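PDB 2O16: acetoin utilization protein AcuB, putative from Vibrio cholerae, which is of unknown function but, as a tandem CBS-domain protein of the AcuB-like family, probably senses a small ligand such as a nucleotide. Local coordinates for residues I5-M10 against G122-S127; H29-L34 against G50-R55. All coordinates share one frame; numbering follows the deposited sequence. Where two conformers were deposited one is given.

How the contacts relate
Contacts 1 and 2 illustrate one principle twice: in each CBS region a strand runs into a helix, apolar side chains pack on the strand end or on the turn into the helix, and hydroxyls around each turn hold a separate phosphate ion. Contact 1 (5-10 with 122-127) is wholly buried and joins the loop near the N-terminus to strand 119-124. Contact 2 (29-34 with 50-55) falls between those segments in sequence, is only partly buried, and joins helix 24-34 to the turn between strand 48-53 and helix 54-64. The first is aliphatic and sulfur packing on one isoleucine; in the second a single methionine reaches the backbone. Their centres lie about 18 Å apart.

Contact 1: residues I5-M10 against G122-S127; sequences IKVEDM and GIITDS. With PO4 (phosphate ion), chain C.
V7 and M10 of the N-terminal loop converge on I124, near the end of strand 119-124 and just ahead of helix 126-141. Ahead of them, K6 fixes the shape of the loop: its backbone N donates to D9 OD2 (2.9 Å), from above the carboxylate plane, and its O accepts from D9 N. V7 then sets both methyls against the end of I124, with CG2 3.6 Å and CG1 3.7 Å from I124 CD1, the two side chains crossing at about a right angle. The backbone turns once more through the bond from M10 N to V7 O, which brings M10 to the same isoleucine. With CG between the backbone N and carbonyl carbon (chi1 60°) and further bends at chi2 and chi3, the M10 chain folds round so that SD lies 4.1 Å from I124 CG2. The isoleucine is thus divided, CD1 for the valine and CG2 for the methionine. Just past it the chemistry turns polar: S127 OG donates to O4 of a phosphate (2.9 Å) that probably comes from the crystallisation liquor. L97 and M104 of helix 97-106, F129 of helix 126-141 and V114 of strand 112-116 complete the apolar cluster, so the loop packs against both helices and that strand, joining the start of the chain to the second CBS region.

Contact 2: residues H29-L34 against G50-R55; sequences HLMEAL and GIVSQR. With PO4 (phosphate ion), chain E.
M31 points from helix 24-34 straight at the junction where strand 48-53 becomes helix 54-64, and its extended chain makes most of the contacts across the interface. CG stands opposite the carbonyl carbon (chi1 -79°), and beyond it the chain is extended, chi2 being -175°, which carries the sulfur and terminal methyl to the far backbone. The methyl arrives first: CE lies 3.5 Å from V52 O and 3.6 Å from S53 C, so it rests on the two successive peptides that flank S53 more closely than on any side chain of the facing segment. Its nearest side-chain neighbour there is V52, whose CG2 is 4.2 Å from CE. One atom back, SD runs past the start of the helix, 3.8 Å from Q54 N and 4.1 Å from Q54 CB, so that only the root of the glutamine side chain joins the packing.

S53 is turned the other way. Its CB points away from M31, and OG, held between the backbone N and the carbonyl carbon (chi1 63°), caps helix 54-64 and donates to phosphate O3 (2.8 Å). The anion, probably from the crystallisation liquor, also lies beside R55, where CD comes within 3.1 Å of phosphate O2. The junction is therefore two-sided, with a thioether on one flank and an anion on the other. V39 of strand 38-42 touches both M31 and V52, linking helix, hairpin and junction, while D56 receives a hydrogen bond from S53 N. Helix 24-34, strands 38-42 and 48-53 and helix 54-64 form the alpha-beta-beta-alpha part of the beta-alpha-beta-beta-alpha CBS core. S53 and D56 fit the Ser/Thr-x-x-Asp pattern of nucleotide sites in relatives, with which the phosphate is merely consistent.

Contact 1: residues I5-M10 against G122-S127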
# COMPACT_ATOMS: atom_id res chain seq x y z
N ILE A 5 -16.27 12.15 -2.69
CA ILE A 5 -15.38 11.05 -3.07
C ILE A 5 -14.85 10.29 -1.87
O ILE A 5 -14.27 10.88 -0.95
CB ILE A 5 -14.17 11.51 -3.93
CG1 ILE A 5 -14.61 12.42 -5.07
CG2 ILE A 5 -13.44 10.28 -4.53
CD1 ILE A 5 -13.42 13.13 -5.78
N LYS A 6 -15.06 8.97 -1.89
CA LYS A 6 -14.58 8.07 -0.86
C LYS A 6 -13.30 7.38 -1.32
O LYS A 6 -13.05 7.26 -2.52
CB LYS A 6 -15.62 7.00 -0.59
CG LYS A 6 -16.94 7.56 -0.05
CD LYS A 6 -18.09 6.63 -0.39
CE LYS A 6 -19.27 6.82 0.58
NZ LYS A 6 -19.39 8.23 1.10
N VAL A 7 -12.53 6.89 -0.35
CA VAL A 7 -11.30 6.14 -0.62
C VAL A 7 -11.54 5.01 -1.62
O VAL A 7 -10.81 4.86 -2.57
CB VAL A 7 -10.70 5.60 0.71
CG1 VAL A 7 -9.87 4.35 0.49
CG2 VAL A 7 -9.88 6.72 1.40
N GLU A 8 -12.61 4.24 -1.41
CA GLU A 8 -12.93 3.12 -2.32
C GLU A 8 -13.15 3.51 -3.78
O GLU A 8 -13.08 2.65 -4.66
CB GLU A 8 -14.15 2.34 -1.80
CG GLU A 8 -15.41 3.19 -1.67
CD GLU A 8 -16.53 2.46 -0.92
OE1 GLU A 8 -16.42 1.23 -0.65
OE2 GLU A 8 -17.53 3.14 -0.60
N ASP A 9 -13.43 4.79 -4.03
CA ASP A 9 -13.68 5.31 -5.38
C ASP A 9 -12.39 5.45 -6.18
O ASP A 9 -12.40 5.47 -7.42
CB ASP A 9 -14.41 6.68 -5.32
CG ASP A 9 -15.81 6.59 -4.73
OD1 ASP A 9 -16.45 5.52 -4.86
OD2 ASP A 9 -16.30 7.61 -4.17
N MET A 10 -11.25 5.50 -5.48
CA MET A 10 -9.97 5.78 -6.15
C MET A 10 -8.84 4.82 -5.82
O MET A 10 -7.77 4.90 -6.44
CB MET A 10 -9.54 7.23 -5.85
CG MET A 10 -9.33 7.54 -4.36
SD MET A 10 -7.70 6.97 -3.79
CE MET A 10 -6.65 8.24 -4.49
N GLY A 122 -8.15 -3.03 -0.55
CA GLY A 122 -7.47 -2.18 -1.52
C GLY A 122 -6.26 -1.52 -0.91
O GLY A 122 -5.99 -1.70 0.27
N ILE A 123 -5.53 -0.75 -1.72
CA ILE A 123 -4.47 0.13 -1.21
C ILE A 123 -4.57 1.49 -1.88
O ILE A 123 -5.05 1.59 -3.02
CB ILE A 123 -3.03 -0.42 -1.46
CG1 ILE A 123 -2.78 -0.70 -2.97
CG2 ILE A 123 -2.79 -1.67 -0.55
CD1 ILE A 123 -1.30 -1.13 -3.33
N ILE A 124 -4.14 2.54 -1.17
CA ILE A 124 -3.97 3.85 -1.78
C ILE A 124 -2.49 4.09 -1.95
O ILE A 124 -1.74 4.06 -0.97
CB ILE A 124 -4.51 5.00 -0.89
CG1 ILE A 124 -5.98 4.77 -0.51
CG2 ILE A 124 -4.30 6.36 -1.61
CD1 ILE A 124 -6.48 5.78 0.53
N THR A 125 -2.04 4.32 -3.18
CA THR A 125 -0.63 4.66 -3.39
C THR A 125 -0.49 5.96 -4.17
O THR A 125 -1.48 6.49 -4.69
CB THR A 125 0.14 3.60 -4.22
OG1 THR A 125 -0.48 3.46 -5.48
CG2 THR A 125 0.19 2.23 -3.49
N ASP A 126 0.75 6.45 -4.26
CA ASP A 126 0.99 7.64 -5.07
C ASP A 126 0.38 7.45 -6.48
O ASP A 126 -0.18 8.40 -7.05
CB ASP A 126 2.49 8.01 -5.10
CG ASP A 126 3.40 6.79 -5.27
OD1 ASP A 126 2.96 5.77 -5.84
OD2 ASP A 126 4.57 6.86 -4.85
N SER A 127 0.47 6.23 -7.03
CA SER A 127 -0.10 5.98 -8.37
C SER A 127 -1.60 6.33 -8.45
O SER A 127 -2.07 6.86 -9.45
CB SER A 127 0.17 4.55 -8.86
OG SER A 127 1.56 4.26 -8.76
P PO4 C . 3.38 2.16 -6.01
O1 PO4 C . 3.45 0.95 -5.12
O2 PO4 C . 3.84 3.33 -5.16
O3 PO4 C . 4.41 1.91 -7.09
O4 PO4 C . 2.02 2.42 -6.61

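Contact 2: residues H29-L34 against G50-R55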
# COMPACT_ATOMS: atom_id res chain seq x y z
N HIS A 29 10.98 -9.66 -6.32
CA HIS A 29 10.56 -10.16 -7.63
C HIS A 29 9.19 -9.66 -8.05
O HIS A 29 8.98 -9.29 -9.21
CB HIS A 29 10.60 -11.70 -7.68
CG HIS A 29 11.98 -12.28 -7.62
ND1 HIS A 29 13.05 -11.71 -8.27
CD2 HIS A 29 12.46 -13.39 -7.01
CE1 HIS A 29 14.14 -12.43 -8.04
NE2 HIS A 29 13.81 -13.45 -7.27
N LEU A 30 8.26 -9.64 -7.10
CA LEU A 30 6.92 -9.19 -7.39
C LEU A 30 6.94 -7.69 -7.73
O LEU A 30 6.28 -7.27 -8.66
CB LEU A 30 6.02 -9.45 -6.18
CG LEU A 30 4.58 -8.98 -6.28
CD1 LEU A 30 3.93 -9.75 -7.42
CD2 LEU A 30 3.88 -9.28 -4.93
N MET A 31 7.69 -6.91 -6.96
CA MET A 31 7.85 -5.48 -7.23
C MET A 31 8.46 -5.19 -8.61
O MET A 31 7.99 -4.32 -9.34
CB MET A 31 8.71 -4.86 -6.13
CG MET A 31 7.90 -4.60 -4.83
SD MET A 31 8.91 -3.75 -3.64
CE MET A 31 7.94 -4.10 -2.13
N GLU A 32 9.49 -5.95 -8.96
CA GLU A 32 10.10 -5.86 -10.31
C GLU A 32 9.17 -6.29 -11.45
O GLU A 32 9.05 -5.59 -12.49
CB GLU A 32 11.40 -6.64 -10.32
CG GLU A 32 12.47 -5.99 -9.48
CD GLU A 32 13.68 -6.87 -9.28
OE1 GLU A 32 13.63 -8.07 -9.67
OE2 GLU A 32 14.67 -6.37 -8.73
N ALA A 33 8.46 -7.41 -11.27
CA ALA A 33 7.57 -7.92 -12.30
C ALA A 33 6.45 -6.94 -12.65
O ALA A 33 6.07 -6.79 -13.82
CB ALA A 33 6.97 -9.27 -11.90
N LEU A 34 5.90 -6.27 -11.64
CA LEU A 34 4.79 -5.37 -11.86
C LEU A 34 5.18 -3.89 -11.83
O LEU A 34 4.33 -3.04 -12.07
CB LEU A 34 3.72 -5.63 -10.81
CG LEU A 34 3.23 -7.07 -10.71
CD1 LEU A 34 2.23 -7.17 -9.56
CD2 LEU A 34 2.63 -7.55 -12.04
N GLY A 50 0.54 -6.61 7.64
CA GLY A 50 1.60 -5.58 7.50
C GLY A 50 1.79 -5.24 6.02
O GLY A 50 1.02 -5.67 5.19
N ILE A 51 2.84 -4.47 5.70
CA ILE A 51 3.09 -4.09 4.34
C ILE A 51 4.60 -3.84 4.18
O ILE A 51 5.26 -3.35 5.11
CB ILE A 51 2.19 -2.87 3.93
CG1 ILE A 51 2.51 -2.37 2.51
CG2 ILE A 51 2.26 -1.73 4.95
CD1 ILE A 51 1.41 -1.53 1.93
N VAL A 52 5.16 -4.24 3.04
CA VAL A 52 6.58 -3.98 2.78
C VAL A 52 6.70 -3.04 1.57
O VAL A 52 5.98 -3.19 0.58
CB VAL A 52 7.39 -5.31 2.54
CG1 VAL A 52 7.46 -6.12 3.86
CG2 VAL A 52 6.76 -6.15 1.40
N SER A 53 7.58 -2.04 1.68
CA SER A 53 7.81 -1.11 0.58
C SER A 53 9.15 -1.44 -0.05
O SER A 53 9.96 -2.18 0.52
CB SER A 53 7.85 0.34 1.11
OG SER A 53 8.94 0.48 2.01
N GLN A 54 9.41 -0.88 -1.23
CA GLN A 54 10.76 -0.97 -1.80
C GLN A 54 11.79 -0.45 -0.80
O GLN A 54 12.88 -1.04 -0.65
CB GLN A 54 10.87 -0.17 -3.10
CG GLN A 54 12.29 -0.24 -3.71
CD GLN A 54 12.41 0.69 -4.90
OE1 GLN A 54 12.59 1.90 -4.75
NE2 GLN A 54 12.25 0.14 -6.08
N ARG A 55 11.44 0.62 -0.08
CA ARG A 55 12.36 1.17 0.91
C ARG A 55 12.69 0.16 2.02
O ARG A 55 13.84 0.07 2.49
CB ARG A 55 11.85 2.50 1.49
CG ARG A 55 12.86 3.11 2.51
CD ARG A 55 12.51 4.54 2.91
NE ARG A 55 13.34 5.04 4.00
CZ ARG A 55 13.28 6.27 4.50
NH1 ARG A 55 12.42 7.15 4.01
NH2 ARG A 55 14.09 6.63 5.49
P PO4 E . 9.10 2.81 5.09
O1 PO4 E . 8.94 1.58 5.96
O2 PO4 E . 10.58 2.95 4.82
O3 PO4 E . 8.36 2.66 3.75
O4 PO4 E . 8.67 4.04 5.88